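Local coordinates for beta-fructofuranosidase (Arthrobacter, PDB 3WPU), which belongs to the levansucrase/invertase family, whose enzymes are built on a five-bladed beta-propeller, at residues A[25-30]-A[278-283]; A[63-68]-A[130-135]; A[166-171]-A[247-252]; A[347-352]-A[376-381]; A[368-373]-A[390-395]. All blocks are in the same frame, centred on the assembly; numbering follows the deposited sequence. Where two conformers were deposited one is given.

Interaction 1. Residues A[25-30]-A[278-283]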
# COMPACT_ATOMS: atom_id res chain seq x y z
N THR A 25 -19.26 -7.07 -8.05
CA THR A 25 -18.15 -7.15 -7.10
C THR A 25 -17.51 -8.52 -7.26
O THR A 25 -18.19 -9.56 -7.09
CB THR A 25 -18.64 -6.99 -5.66
OG1 THR A 25 -19.25 -5.72 -5.46
CG2 THR A 25 -17.48 -7.13 -4.66
N ALA A 26 -16.21 -8.53 -7.56
CA ALA A 26 -15.43 -9.77 -7.68
C ALA A 26 -15.25 -10.36 -6.30
O ALA A 26 -15.17 -9.61 -5.33
CB ALA A 26 -14.07 -9.51 -8.29
N LYS A 27 -15.19 -11.68 -6.24
CA LYS A 27 -14.94 -12.40 -4.98
C LYS A 27 -13.61 -13.09 -5.01
O LYS A 27 -13.27 -13.81 -5.97
CB LYS A 27 -16.05 -13.43 -4.74
CG LYS A 27 -17.43 -12.81 -4.59
CD LYS A 27 -18.46 -13.86 -4.29
CE LYS A 27 -19.85 -13.27 -4.17
NZ LYS A 27 -20.38 -12.92 -5.50
N TRP A 28 -12.83 -12.90 -3.94
CA TRP A 28 -11.69 -13.76 -3.65
C TRP A 28 -12.28 -14.88 -2.82
O TRP A 28 -12.66 -14.65 -1.67
CB TRP A 28 -10.63 -13.00 -2.87
CG TRP A 28 -9.39 -13.76 -2.58
CD1 TRP A 28 -8.91 -14.85 -3.26
CD2 TRP A 28 -8.42 -13.49 -1.55
NE1 TRP A 28 -7.73 -15.28 -2.69
CE2 TRP A 28 -7.39 -14.42 -1.68
CE3 TRP A 28 -8.29 -12.48 -0.58
CZ2 TRP A 28 -6.29 -14.44 -0.84
CZ3 TRP A 28 -7.21 -12.53 0.28
CH2 TRP A 28 -6.21 -13.47 0.11
N THR A 29 -12.48 -16.04 -3.43
CA THR A 29 -13.36 -17.04 -2.83
C THR A 29 -12.60 -17.94 -1.87
O THR A 29 -11.39 -17.97 -1.88
CB THR A 29 -14.02 -17.95 -3.87
OG1 THR A 29 -13.02 -18.78 -4.49
CG2 THR A 29 -14.72 -17.12 -4.96
N ARG A 30 -13.33 -18.74 -1.08
CA ARG A 30 -12.68 -19.74 -0.23
C ARG A 30 -11.96 -20.80 -1.07
O ARG A 30 -10.87 -21.22 -0.72
CB ARG A 30 -13.70 -20.38 0.72
CG ARG A 30 -14.17 -19.42 1.79
CD ARG A 30 -15.08 -20.06 2.83
NE ARG A 30 -14.50 -21.19 3.57
CZ ARG A 30 -13.81 -21.09 4.69
NH1 ARG A 30 -13.54 -19.90 5.22
NH2 ARG A 30 -13.36 -22.19 5.29
N GLU A 278 -23.03 -19.15 -1.68
CA GLU A 278 -22.30 -20.10 -2.52
C GLU A 278 -21.18 -19.43 -3.32
O GLU A 278 -20.13 -20.02 -3.52
CB GLU A 278 -23.24 -20.82 -3.50
CG GLU A 278 -24.03 -21.93 -2.83
CD GLU A 278 -24.93 -22.68 -3.80
OE1 GLU A 278 -25.74 -23.50 -3.31
OE2 GLU A 278 -24.85 -22.45 -5.02
N ALA A 279 -21.42 -18.20 -3.77
CA ALA A 279 -20.44 -17.49 -4.58
C ALA A 279 -19.20 -17.09 -3.77
O ALA A 279 -18.11 -17.09 -4.31
CB ALA A 279 -21.08 -16.28 -5.24
N ASP A 280 -19.38 -16.76 -2.50
CA ASP A 280 -18.25 -16.49 -1.60
C ASP A 280 -17.42 -17.76 -1.41
O ASP A 280 -16.18 -17.70 -1.38
CB ASP A 280 -18.71 -16.05 -0.22
CG ASP A 280 -19.50 -14.76 -0.23
OD1 ASP A 280 -19.12 -13.78 -0.90
OD2 ASP A 280 -20.51 -14.74 0.48
N LEU A 281 -18.09 -18.91 -1.30
CA LEU A 281 -17.37 -20.19 -1.17
C LEU A 281 -16.64 -20.54 -2.47
O LEU A 281 -15.46 -20.89 -2.47
CB LEU A 281 -18.31 -21.31 -0.72
CG LEU A 281 -18.45 -21.46 0.78
CD1 LEU A 281 -18.92 -20.19 1.47
CD2 LEU A 281 -19.42 -22.62 1.04
N GLY A 282 -17.33 -20.36 -3.60
CA GLY A 282 -16.71 -20.39 -4.92
C GLY A 282 -16.34 -21.76 -5.50
O GLY A 282 -15.59 -21.82 -6.46
N TYR A 283 -16.86 -22.84 -4.93
CA TYR A 283 -16.48 -24.18 -5.38
C TYR A 283 -17.12 -24.48 -6.71
O TYR A 283 -18.24 -24.05 -6.98
CB TYR A 283 -16.86 -25.25 -4.35
CG TYR A 283 -16.06 -25.05 -3.09
CD1 TYR A 283 -14.71 -25.35 -3.07
CD2 TYR A 283 -16.62 -24.43 -1.98
CE1 TYR A 283 -13.95 -25.13 -1.93
CE2 TYR A 283 -15.87 -24.19 -0.83
CZ TYR A 283 -14.54 -24.52 -0.83
OH TYR A 283 -13.77 -24.27 0.29

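Interaction 2. Residues A[63-68]-A[130-135]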
# COMPACT_ATOMS: atom_id res chain seq x y z
N ASP A 63 20.24 -8.08 10.66
CA ASP A 63 21.05 -6.88 10.87
C ASP A 63 20.74 -5.91 9.76
O ASP A 63 21.29 -6.00 8.65
CB ASP A 63 22.54 -7.24 10.89
CG ASP A 63 22.86 -8.23 11.97
OD1 ASP A 63 22.93 -7.81 13.14
OD2 ASP A 63 23.02 -9.42 11.63
N PHE A 64 19.81 -5.01 10.03
CA PHE A 64 19.40 -4.04 9.04
C PHE A 64 19.75 -2.65 9.54
O PHE A 64 19.78 -2.41 10.75
CB PHE A 64 17.90 -4.17 8.75
CG PHE A 64 17.03 -4.27 9.99
CD1 PHE A 64 16.65 -3.11 10.67
CD2 PHE A 64 16.61 -5.50 10.48
CE1 PHE A 64 15.83 -3.20 11.78
CE2 PHE A 64 15.81 -5.59 11.60
CZ PHE A 64 15.43 -4.43 12.27
N PRO A 65 20.03 -1.73 8.61
CA PRO A 65 20.17 -0.33 8.98
C PRO A 65 18.81 0.29 9.29
O PRO A 65 17.74 -0.28 8.94
CB PRO A 65 20.78 0.29 7.75
CG PRO A 65 20.19 -0.51 6.62
CD PRO A 65 20.04 -1.91 7.14
N ASP A 66 18.85 1.44 9.95
CA ASP A 66 17.65 2.21 10.26
C ASP A 66 17.65 3.53 9.48
O ASP A 66 18.59 4.32 9.55
CB ASP A 66 17.50 2.42 11.75
CG ASP A 66 16.22 3.13 12.10
OD1 ASP A 66 15.27 2.45 12.52
OD2 ASP A 66 16.19 4.37 11.95
N MET A 67 16.58 3.75 8.71
CA MET A 67 16.54 4.86 7.78
C MET A 67 16.48 6.25 8.42
O MET A 67 16.82 7.25 7.78
CB MET A 67 15.32 4.67 6.89
CG MET A 67 13.97 4.88 7.61
SD MET A 67 12.56 4.37 6.60
CE MET A 67 12.42 5.62 5.33
N SER A 68 16.02 6.31 9.68
CA SER A 68 15.87 7.58 10.39
C SER A 68 16.92 7.75 11.49
O SER A 68 16.80 8.66 12.30
CB SER A 68 14.46 7.73 10.97
OG SER A 68 14.22 6.94 12.16
N ARG A 130 24.29 4.95 -2.91
CA ARG A 130 23.75 5.71 -1.79
C ARG A 130 24.29 5.18 -0.48
O ARG A 130 24.81 4.07 -0.44
CB ARG A 130 22.24 5.63 -1.79
CG ARG A 130 21.63 6.39 -2.95
CD ARG A 130 20.14 6.49 -2.72
NE ARG A 130 19.42 7.07 -3.84
CZ ARG A 130 19.21 8.36 -4.05
NH1 ARG A 130 19.70 9.29 -3.23
NH2 ARG A 130 18.52 8.73 -5.11
N PRO A 131 24.16 5.96 0.60
CA PRO A 131 24.52 5.42 1.90
C PRO A 131 23.74 4.13 2.17
O PRO A 131 22.65 3.94 1.59
CB PRO A 131 24.09 6.53 2.87
CG PRO A 131 24.13 7.78 2.04
CD PRO A 131 23.68 7.35 0.69
N GLU A 132 24.28 3.28 3.03
CA GLU A 132 23.70 1.97 3.29
C GLU A 132 22.23 2.07 3.72
O GLU A 132 21.41 1.26 3.28
CB GLU A 132 24.49 1.22 4.37
CG GLU A 132 24.09 -0.24 4.47
CD GLU A 132 24.54 -0.91 5.76
OE1 GLU A 132 24.78 -0.19 6.76
OE2 GLU A 132 24.60 -2.16 5.78
N ASN A 133 21.88 3.06 4.54
CA ASN A 133 20.53 3.15 5.08
C ASN A 133 19.56 3.85 4.13
O ASN A 133 18.43 4.14 4.52
CB ASN A 133 20.52 3.82 6.46
CG ASN A 133 20.64 5.33 6.39
OD1 ASN A 133 21.07 5.90 5.38
ND2 ASN A 133 20.26 5.98 7.48
N GLY A 134 20.02 4.12 2.91
CA GLY A 134 19.18 4.76 1.87
C GLY A 134 19.42 6.24 1.71
O GLY A 134 19.00 6.86 0.73
N GLY A 135 20.09 6.85 2.69
CA GLY A 135 20.47 8.25 2.61
C GLY A 135 19.33 9.26 2.75
O GLY A 135 19.45 10.41 2.31
O HOH W 1 21.25 4.65 9.64
O HOH W 2 17.73 6.66 5.07

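Interaction 3. Residues A[166-171]-A[247-252]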
# COMPACT_ATOMS: atom_id res chain seq x y z
N SER A 166 -1.90 8.28 0.12
CA SER A 166 -1.12 8.48 -1.09
C SER A 166 -0.95 9.99 -1.29
O SER A 166 -1.56 10.79 -0.57
CB SER A 166 -1.84 7.87 -2.30
OG SER A 166 -3.19 8.31 -2.33
N ALA A 167 -0.15 10.40 -2.28
CA ALA A 167 0.15 11.82 -2.46
C ALA A 167 0.36 12.13 -3.93
O ALA A 167 1.21 11.52 -4.57
CB ALA A 167 1.37 12.23 -1.66
N ARG A 168 -0.48 13.01 -4.47
CA ARG A 168 -0.44 13.37 -5.87
C ARG A 168 0.26 14.71 -6.05
O ARG A 168 -0.05 15.68 -5.34
CB ARG A 168 -1.87 13.45 -6.40
CG ARG A 168 -2.57 12.10 -6.45
CD ARG A 168 -2.12 11.30 -7.66
NE ARG A 168 -2.47 12.04 -8.87
CZ ARG A 168 -3.64 11.98 -9.50
NH1 ARG A 168 -4.60 11.14 -9.12
NH2 ARG A 168 -3.83 12.77 -10.55
N VAL A 169 1.19 14.79 -7.00
CA VAL A 169 1.96 16.02 -7.20
C VAL A 169 1.42 16.73 -8.43
O VAL A 169 0.96 16.09 -9.34
CB VAL A 169 3.47 15.74 -7.32
CG1 VAL A 169 3.81 14.89 -8.53
CG2 VAL A 169 4.29 17.03 -7.27
N SER A 170 1.46 18.06 -8.41
CA SER A 170 1.03 18.88 -9.53
C SER A 170 2.28 19.53 -10.12
O SER A 170 3.32 19.57 -9.47
CB SER A 170 0.09 19.98 -9.04
OG SER A 170 -1.09 19.44 -8.47
N LYS A 171 2.14 20.07 -11.32
CA LYS A 171 3.27 20.68 -12.03
C LYS A 171 3.86 21.90 -11.32
O LYS A 171 5.00 22.24 -11.56
CB LYS A 171 2.87 21.08 -13.46
CG LYS A 171 2.80 19.90 -14.41
CD LYS A 171 2.25 20.31 -15.77
CE LYS A 171 2.19 19.12 -16.71
NZ LYS A 171 1.63 19.45 -18.06
N PRO A 247 -6.54 5.43 1.18
CA PRO A 247 -6.92 5.89 -0.18
C PRO A 247 -5.73 5.92 -1.16
O PRO A 247 -4.67 6.50 -0.86
CB PRO A 247 -7.41 7.32 0.07
CG PRO A 247 -6.64 7.76 1.26
CD PRO A 247 -6.64 6.55 2.14
N PHE A 248 -5.94 5.34 -2.34
CA PHE A 248 -4.99 5.39 -3.46
C PHE A 248 -5.76 5.89 -4.69
O PHE A 248 -6.71 5.23 -5.10
CB PHE A 248 -4.45 3.97 -3.73
CG PHE A 248 -3.61 3.85 -4.99
CD1 PHE A 248 -2.25 4.07 -4.95
CD2 PHE A 248 -4.19 3.55 -6.22
CE1 PHE A 248 -1.46 3.99 -6.09
CE2 PHE A 248 -3.40 3.44 -7.36
CZ PHE A 248 -2.05 3.68 -7.31
N THR A 249 -5.34 7.02 -5.26
CA THR A 249 -6.04 7.64 -6.43
C THR A 249 -5.28 7.42 -7.72
O THR A 249 -4.05 7.24 -7.73
CB THR A 249 -6.30 9.15 -6.24
OG1 THR A 249 -5.12 9.93 -6.50
CG2 THR A 249 -6.91 9.47 -4.88
N PHE A 250 -5.99 7.48 -8.86
CA PHE A 250 -5.39 7.14 -10.11
C PHE A 250 -6.35 7.50 -11.23
O PHE A 250 -7.53 7.69 -10.99
CB PHE A 250 -5.11 5.64 -10.21
CG PHE A 250 -6.32 4.77 -10.00
CD1 PHE A 250 -7.04 4.27 -11.08
CD2 PHE A 250 -6.78 4.47 -8.70
CE1 PHE A 250 -8.14 3.47 -10.88
CE2 PHE A 250 -7.88 3.68 -8.51
CZ PHE A 250 -8.57 3.17 -9.60
N GLU A 251 -5.79 7.61 -12.42
CA GLU A 251 -6.56 7.60 -13.64
C GLU A 251 -6.50 6.20 -14.25
O GLU A 251 -5.44 5.59 -14.35
CB GLU A 251 -5.99 8.59 -14.64
CG GLU A 251 -6.82 8.74 -15.91
CD GLU A 251 -6.15 9.65 -16.93
OE1 GLU A 251 -5.15 9.24 -17.54
OE2 GLU A 251 -6.67 10.75 -17.15
N ASP A 252 -7.66 5.73 -14.68
CA ASP A 252 -7.80 4.50 -15.43
C ASP A 252 -7.60 4.82 -16.91
O ASP A 252 -8.32 5.68 -17.42
CB ASP A 252 -9.21 3.96 -15.18
CG ASP A 252 -9.51 2.68 -15.93
OD1 ASP A 252 -8.59 2.06 -16.50
OD2 ASP A 252 -10.69 2.33 -15.91
O HOH W 3 -3.25 9.19 -4.85

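Interaction 4. Residues A[347-352]-A[376-381]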
# COMPACT_ATOMS: atom_id res chain seq x y z
N GLY A 347 -2.49 -3.76 -20.75
CA GLY A 347 -3.94 -3.71 -20.97
C GLY A 347 -4.78 -4.33 -19.86
O GLY A 347 -5.99 -4.51 -20.01
N LYS A 348 -4.12 -4.70 -18.76
CA LYS A 348 -4.79 -5.27 -17.61
C LYS A 348 -4.81 -4.31 -16.43
O LYS A 348 -3.94 -3.45 -16.31
CB LYS A 348 -4.06 -6.53 -17.12
CG LYS A 348 -4.03 -7.69 -18.11
CD LYS A 348 -5.40 -8.27 -18.37
CE LYS A 348 -5.30 -9.51 -19.26
NZ LYS A 348 -6.58 -10.23 -19.37
N SER A 349 -5.81 -4.50 -15.56
CA SER A 349 -5.84 -3.90 -14.25
C SER A 349 -5.37 -4.94 -13.24
O SER A 349 -5.99 -6.01 -13.14
CB SER A 349 -7.27 -3.49 -13.91
OG SER A 349 -7.36 -3.01 -12.58
N TYR A 350 -4.30 -4.64 -12.53
CA TYR A 350 -3.83 -5.45 -11.40
C TYR A 350 -4.25 -4.76 -10.12
O TYR A 350 -3.89 -3.60 -9.89
CB TYR A 350 -2.31 -5.60 -11.42
CG TYR A 350 -1.82 -6.54 -12.49
CD1 TYR A 350 -1.66 -7.91 -12.23
CD2 TYR A 350 -1.59 -6.10 -13.79
CE1 TYR A 350 -1.24 -8.79 -13.22
CE2 TYR A 350 -1.15 -6.98 -14.78
CZ TYR A 350 -0.99 -8.31 -14.50
OH TYR A 350 -0.58 -9.20 -15.49
N LEU A 351 -4.98 -5.47 -9.26
CA LEU A 351 -5.33 -4.94 -7.97
C LEU A 351 -4.41 -5.68 -7.01
O LEU A 351 -4.44 -6.91 -6.99
CB LEU A 351 -6.80 -5.24 -7.65
CG LEU A 351 -7.24 -5.13 -6.19
CD1 LEU A 351 -6.94 -3.76 -5.63
CD2 LEU A 351 -8.70 -5.50 -6.00
N PHE A 352 -3.58 -4.94 -6.30
CA PHE A 352 -2.72 -5.51 -5.26
C PHE A 352 -3.22 -5.06 -3.89
O PHE A 352 -3.58 -3.91 -3.68
CB PHE A 352 -1.27 -5.10 -5.44
CG PHE A 352 -0.61 -5.70 -6.64
CD1 PHE A 352 -0.32 -7.06 -6.70
CD2 PHE A 352 -0.29 -4.91 -7.75
CE1 PHE A 352 0.33 -7.61 -7.76
CE2 PHE A 352 0.35 -5.46 -8.84
CZ PHE A 352 0.64 -6.82 -8.86
N ASP A 376 -9.63 -7.31 -16.81
CA ASP A 376 -9.65 -6.43 -17.96
C ASP A 376 -10.14 -5.01 -17.71
O ASP A 376 -10.20 -4.21 -18.65
CB ASP A 376 -10.52 -7.09 -19.06
CG ASP A 376 -9.83 -8.29 -19.70
OD1 ASP A 376 -8.59 -8.34 -19.71
OD2 ASP A 376 -10.55 -9.15 -20.24
N GLY A 377 -10.51 -4.70 -16.48
CA GLY A 377 -10.99 -3.39 -16.09
C GLY A 377 -10.81 -3.20 -14.60
O GLY A 377 -10.60 -4.20 -13.87
N ILE A 378 -10.88 -1.95 -14.14
CA ILE A 378 -10.76 -1.69 -12.68
C ILE A 378 -11.90 -2.37 -11.90
O ILE A 378 -11.70 -2.82 -10.76
CB ILE A 378 -10.63 -0.19 -12.34
CG1 ILE A 378 -11.89 0.61 -12.78
CG2 ILE A 378 -9.38 0.35 -13.03
CD1 ILE A 378 -11.83 2.04 -12.33
N ARG A 379 -13.06 -2.48 -12.53
CA ARG A 379 -14.13 -3.37 -12.09
C ARG A 379 -14.19 -4.53 -13.08
O ARG A 379 -14.55 -4.36 -14.25
CB ARG A 379 -15.48 -2.65 -11.99
CG ARG A 379 -16.60 -3.52 -11.43
CD ARG A 379 -17.96 -2.86 -11.28
NE ARG A 379 -17.86 -1.62 -10.54
CZ ARG A 379 -17.72 -1.54 -9.22
NH1 ARG A 379 -17.76 -2.64 -8.50
NH2 ARG A 379 -17.60 -0.35 -8.65
N SER A 380 -13.82 -5.71 -12.61
CA SER A 380 -13.82 -6.88 -13.46
C SER A 380 -14.05 -8.13 -12.64
O SER A 380 -13.98 -8.07 -11.41
CB SER A 380 -12.51 -6.93 -14.24
OG SER A 380 -11.39 -7.11 -13.38
N ASP A 381 -14.27 -9.27 -13.29
CA ASP A 381 -14.28 -10.53 -12.56
C ASP A 381 -12.85 -10.97 -12.37
O ASP A 381 -12.32 -11.85 -13.07
CB ASP A 381 -15.12 -11.61 -13.25
CG ASP A 381 -15.13 -12.90 -12.47
OD1 ASP A 381 -14.72 -12.90 -11.27
OD2 ASP A 381 -15.49 -13.95 -13.04
O HOH W 4 -7.25 -6.57 -21.56
O HOH W 5 -8.91 -11.39 -20.97

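Interaction 5. Residues A[368-373]-A[390-395]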
# COMPACT_ATOMS: atom_id res chain seq x y z
N GLU A 368 1.80 -13.79 5.47
CA GLU A 368 1.78 -12.33 5.45
C GLU A 368 2.25 -11.82 4.10
O GLU A 368 3.20 -12.39 3.55
CB GLU A 368 2.77 -11.78 6.46
CG GLU A 368 2.51 -12.17 7.90
CD GLU A 368 1.58 -11.22 8.65
OE1 GLU A 368 1.75 -10.01 8.56
OE2 GLU A 368 0.69 -11.69 9.38
N GLY A 369 1.63 -10.80 3.52
CA GLY A 369 2.22 -10.16 2.35
C GLY A 369 1.25 -9.74 1.28
O GLY A 369 0.10 -9.44 1.57
N VAL A 370 1.76 -9.71 0.06
CA VAL A 370 1.03 -9.15 -1.07
C VAL A 370 0.18 -10.19 -1.76
O VAL A 370 0.69 -11.22 -2.24
CB VAL A 370 2.00 -8.56 -2.14
CG1 VAL A 370 1.19 -7.93 -3.26
CG2 VAL A 370 2.97 -7.58 -1.51
N TYR A 371 -1.09 -9.85 -1.93
CA TYR A 371 -2.03 -10.63 -2.70
C TYR A 371 -2.41 -9.77 -3.89
O TYR A 371 -2.38 -8.54 -3.80
CB TYR A 371 -3.23 -11.03 -1.83
CG TYR A 371 -2.78 -12.05 -0.79
CD1 TYR A 371 -2.17 -11.64 0.37
CD2 TYR A 371 -2.90 -13.41 -1.05
CE1 TYR A 371 -1.72 -12.57 1.30
CE2 TYR A 371 -2.44 -14.34 -0.13
CZ TYR A 371 -1.83 -13.92 1.02
OH TYR A 371 -1.39 -14.89 1.91
N GLY A 372 -2.69 -10.42 -5.01
CA GLY A 372 -3.09 -9.68 -6.20
C GLY A 372 -4.04 -10.40 -7.09
O GLY A 372 -4.26 -11.61 -6.98
N PHE A 373 -4.59 -9.61 -8.01
CA PHE A 373 -5.76 -9.98 -8.80
C PHE A 373 -5.67 -9.26 -10.14
O PHE A 373 -5.25 -8.12 -10.18
CB PHE A 373 -7.05 -9.56 -8.06
CG PHE A 373 -7.12 -10.07 -6.64
CD1 PHE A 373 -7.77 -11.25 -6.33
CD2 PHE A 373 -6.48 -9.35 -5.64
CE1 PHE A 373 -7.78 -11.73 -5.03
CE2 PHE A 373 -6.49 -9.82 -4.34
CZ PHE A 373 -7.14 -11.00 -4.04
N GLY A 390 -4.19 -15.99 -5.33
CA GLY A 390 -4.06 -14.59 -4.98
C GLY A 390 -2.68 -14.21 -4.49
O GLY A 390 -2.35 -13.02 -4.43
N LEU A 391 -1.86 -15.18 -4.10
CA LEU A 391 -0.57 -14.81 -3.54
C LEU A 391 0.40 -14.32 -4.61
O LEU A 391 0.66 -15.05 -5.56
CB LEU A 391 0.06 -15.98 -2.82
CG LEU A 391 1.39 -15.75 -2.09
CD1 LEU A 391 1.26 -14.64 -1.07
CD2 LEU A 391 1.83 -17.05 -1.47
N ALA A 392 0.97 -13.14 -4.39
CA ALA A 392 2.03 -12.59 -5.23
C ALA A 392 3.38 -12.52 -4.49
O ALA A 392 4.42 -12.86 -5.06
CB ALA A 392 1.65 -11.24 -5.75
N LEU A 393 3.38 -12.08 -3.24
CA LEU A 393 4.65 -11.91 -2.55
C LEU A 393 4.48 -12.12 -1.04
O LEU A 393 4.19 -11.18 -0.30
CB LEU A 393 5.26 -10.52 -2.83
CG LEU A 393 6.70 -10.29 -2.37
CD1 LEU A 393 7.64 -11.02 -3.31
CD2 LEU A 393 7.05 -8.81 -2.36
N GLY A 394 4.68 -13.36 -0.61
CA GLY A 394 4.53 -13.75 0.78
C GLY A 394 5.84 -13.72 1.54
O GLY A 394 6.91 -14.01 1.00
N ASN A 395 5.76 -13.32 2.80
CA ASN A 395 6.93 -13.49 3.64
C ASN A 395 7.27 -14.98 3.71
O ASN A 395 6.40 -15.85 3.56
CB ASN A 395 6.69 -12.93 5.01
CG ASN A 395 6.60 -11.41 5.01
OD1 ASN A 395 7.02 -10.73 4.07
ND2 ASN A 395 6.05 -10.86 6.08

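Interaction 1. Residues A[25-30]-A[278-283]
Lys27 lies against Ala279 and Asp280 of the short helix 278-281. Its CB points to the helix. CG is still at the edge of the contact, 4.2 Å from Asp280 OD1. CD comes close to the helix backbone, 3.2 Å from Ala279 O. CE lies in a tight spot, 3.4 Å from Ala279 CB and also beside Asp280 OD1. The chain is extended up to CE and bends at its last torsion (chi4 75°). This bend brings NZ over the same methyl group. NZ remains 4.8 Å from Asp280 OD1, which is too far for a salt bridge. Asp280 OD2 instead accepts from Asn277 N.

A backbone bond joins the segments. Arg30 N donates to Asp280 O at 3.0 Å. Thr29 CA adds a CA-H...O contact to the same oxygen, at 3.2 Å. Thr29 is the N-cap of helix 30-38. Its OG1 caps Asp32 N and also bonds Thr11 OG1, while CG2 packs near Ala279 O. Arg30 CD lies alongside Leu281, and its guanidinium pairs with Glu291, which Tyr283 OH also reaches. The start of helix 30-38 is thus joined to the end of helix 278-281. The Lys27 and Asp280 charges are opposite and near, so any attraction between them is probably long-range, while direct bonding here falls to the backbone.

Interaction 2. Residues A[63-68]-A[130-135]
Asn133 faces Pro65 and Asp66 with different parts of one side chain. Its CB packs on Pro65 CB at 3.8 Å. Its CG sits between the backbone N and the carbonyl carbon (chi1 78°). From there the two ends of the amide part ways. ND2 reaches across to Asp66 O at 3.1 Å, with an N-H...O angle of 161°. The acceptor lies in the amide plane of Asn133, but the donor is tilted from the carbonyl plane of Asp66. OD1 turns back on its own segment and accepts from Gly135 N at 3.0 Å.

That second bond makes an Asx turn. It overlaps the end of a type I beta turn from Pro131 to Gly134, in the loop between strands 115-122 and 137-141. The other segment is the loop that leads into strand 72-81. It has an Asx turn too, in which Asp66 OD2 takes the N-H of Ser68 from above the carboxylate plane. The same oxygen accepts from Glu70 N, and OD1 forms a salt bridge with Arg103.

The Asp66 side chain leaves its backbone away from Asn133, and its backbone oxygen is what meets Asn133. A water donates to Asp66 O and receives a weak bond from ND2. A second water donates to both Met67 O, at 2.9 Å, and Asn133 O. Pro65 CG rests near Glu132 O, and its CB is loosely approached by Glu132 OE1.

Interaction 3. Residues A[166-171]-A[247-252]
Ser166 OG donates to Pro247 O at 2.8 Å. The hydroxyl comes from above the carbonyl plane. With CB–OG set between the backbone N and the carbonyl carbon (chi1 50°), OG faces the neighbouring strand. The same OG accepts from a water at 2.7 Å. That water also takes the N-H of Thr249 at 3.0 Å and is 2.6 Å from Thr249 OG1. One water thus serves three polar atoms on two strands.

Strands 159-169 and 245-250 belong to two different sheets, and 245-250 is an outermost strand of its sheet. Their short segments run at 30° to each other, consistent with neighbouring blades of the propeller. The backbones are not paired here, and Ser166 bonds instead to Phe178 within its own sheet.

Farther along, Arg168 bends at chi2 and chi3 and crosses Thr249. Its NH1 donates to Thr249 OG1 at 2.9 Å, with the oxygen at the guanidinium edge. Thr249 OG1 also lies 3.3 Å from Arg168 CG.

Interaction 4. Residues A[347-352]-A[376-381]
Lys348 and Asp376 meet at one end of an antiparallel beta sheet, consistent with a blade of the propeller. Lys348 begins the part of strand 348-355 that meets the loop after strand 369-375. These two strands are neighbours, and their backbone pairing runs up to this loop through Ser349 and Gly375.

The charged contact is a salt bridge. Lys348 NZ donates to Asp376 OD1 at 2.8 Å, on the syn side and 27° out of the carboxylate plane. The two side chains lie side by side and point the same way. Lys348 bends at its second torsion (chi2 -66°), and its CD and CE also pass close to OD1. NZ has a further acceptor in Gln15 OE1.

Water extends the polar contact. One water donates to Gly347 O and to Asp376 OD1, both at 2.9 Å. OD1 therefore holds a water as well as the lysine. Another water donates to Asp376 OD2 at 2.9 Å and accepts a weak bond from NZ.

Van der Waals packing takes over on the buried side. Ser349 CB rests 3.4 Å from Gly377 O. Ser349 OG is bonded to Tyr382 OH and lies 3.6 Å from Ile378 CA. Inside the loop, Ser380 OG donates to Gly377 O. Where the packing reaches the isoleucine side chain, Ser349 OG is 3.9 Å from Ile378 CG2.

Interaction 5. Residues A[368-373]-A[390-395]
The segments Glu368-Phe373 and Gly390-Asn395 pair as antiparallel strands with a classic beta bulge. Ala392 and Leu393 both face Val370. Val370 O accepts two bonds, from Ala392 N at 2.9 Å and Leu393 N at 3.0 Å. Val370 N donates to Leu393 O, which closes the hydrogen-bonded pair. The bulge shifts the register by one, so Tyr371 stands opposite Leu391. Beyond it, Gly372 N donates to Gly390 O at 2.7 Å. At the other end Asn395 N donates to Glu368 O at 2.8 Å. At the bulge the chain turns a corner, and strands 369-375 and 391-394 belong to an antiparallel sheet that is probably a propeller blade.

Side chains pack on both faces. Val370 and Leu393 share one face, with CB to CB at 3.9 Å, and Val370 CG1 also reaches Ala392 CB. Tyr371 and Leu391 share the other. Trp28 meets the rings of both Tyr371 and Phe373.

Glu368 CB touches Asn395 ND2, but the polar ends go to other partners. Glu368 OE1 bonds His356, and Asn395 ND2 donates to Ala420 O and His417 O. Tyr371 OH bonds Pro367 O. Leu391 has its CG anti to the backbone N (chi1 -176°), and its CD1 lies over the Tyr371 ring face in a CH-pi contact, 4.1 Å from the ring centroid.

Overall arrangement
Interactions 1, 3 and 5 are buried, interaction 4 is partly buried, and interaction 2 lies at the surface. Interactions 4 and 5 hold the same sheet: strands 348-355 and 369-375 are neighbours in it, and Leu351 N probably bonds Phe373 O. Interaction 5 is bulged antiparallel strand pairing, with apolar side chains packed on both faces. Interaction 4, at the sheet's end, relies on a salt bridge and water. Interactions 1 and 3 both reach another sheet, at its outermost strands, and each also touches interaction 4, through Ala26 and Ser380 and through Asp252 and Ile378. Interaction 2 stands apart, with its centre about 43 Å from that of interaction 1, and joins two loops through an amide and waters.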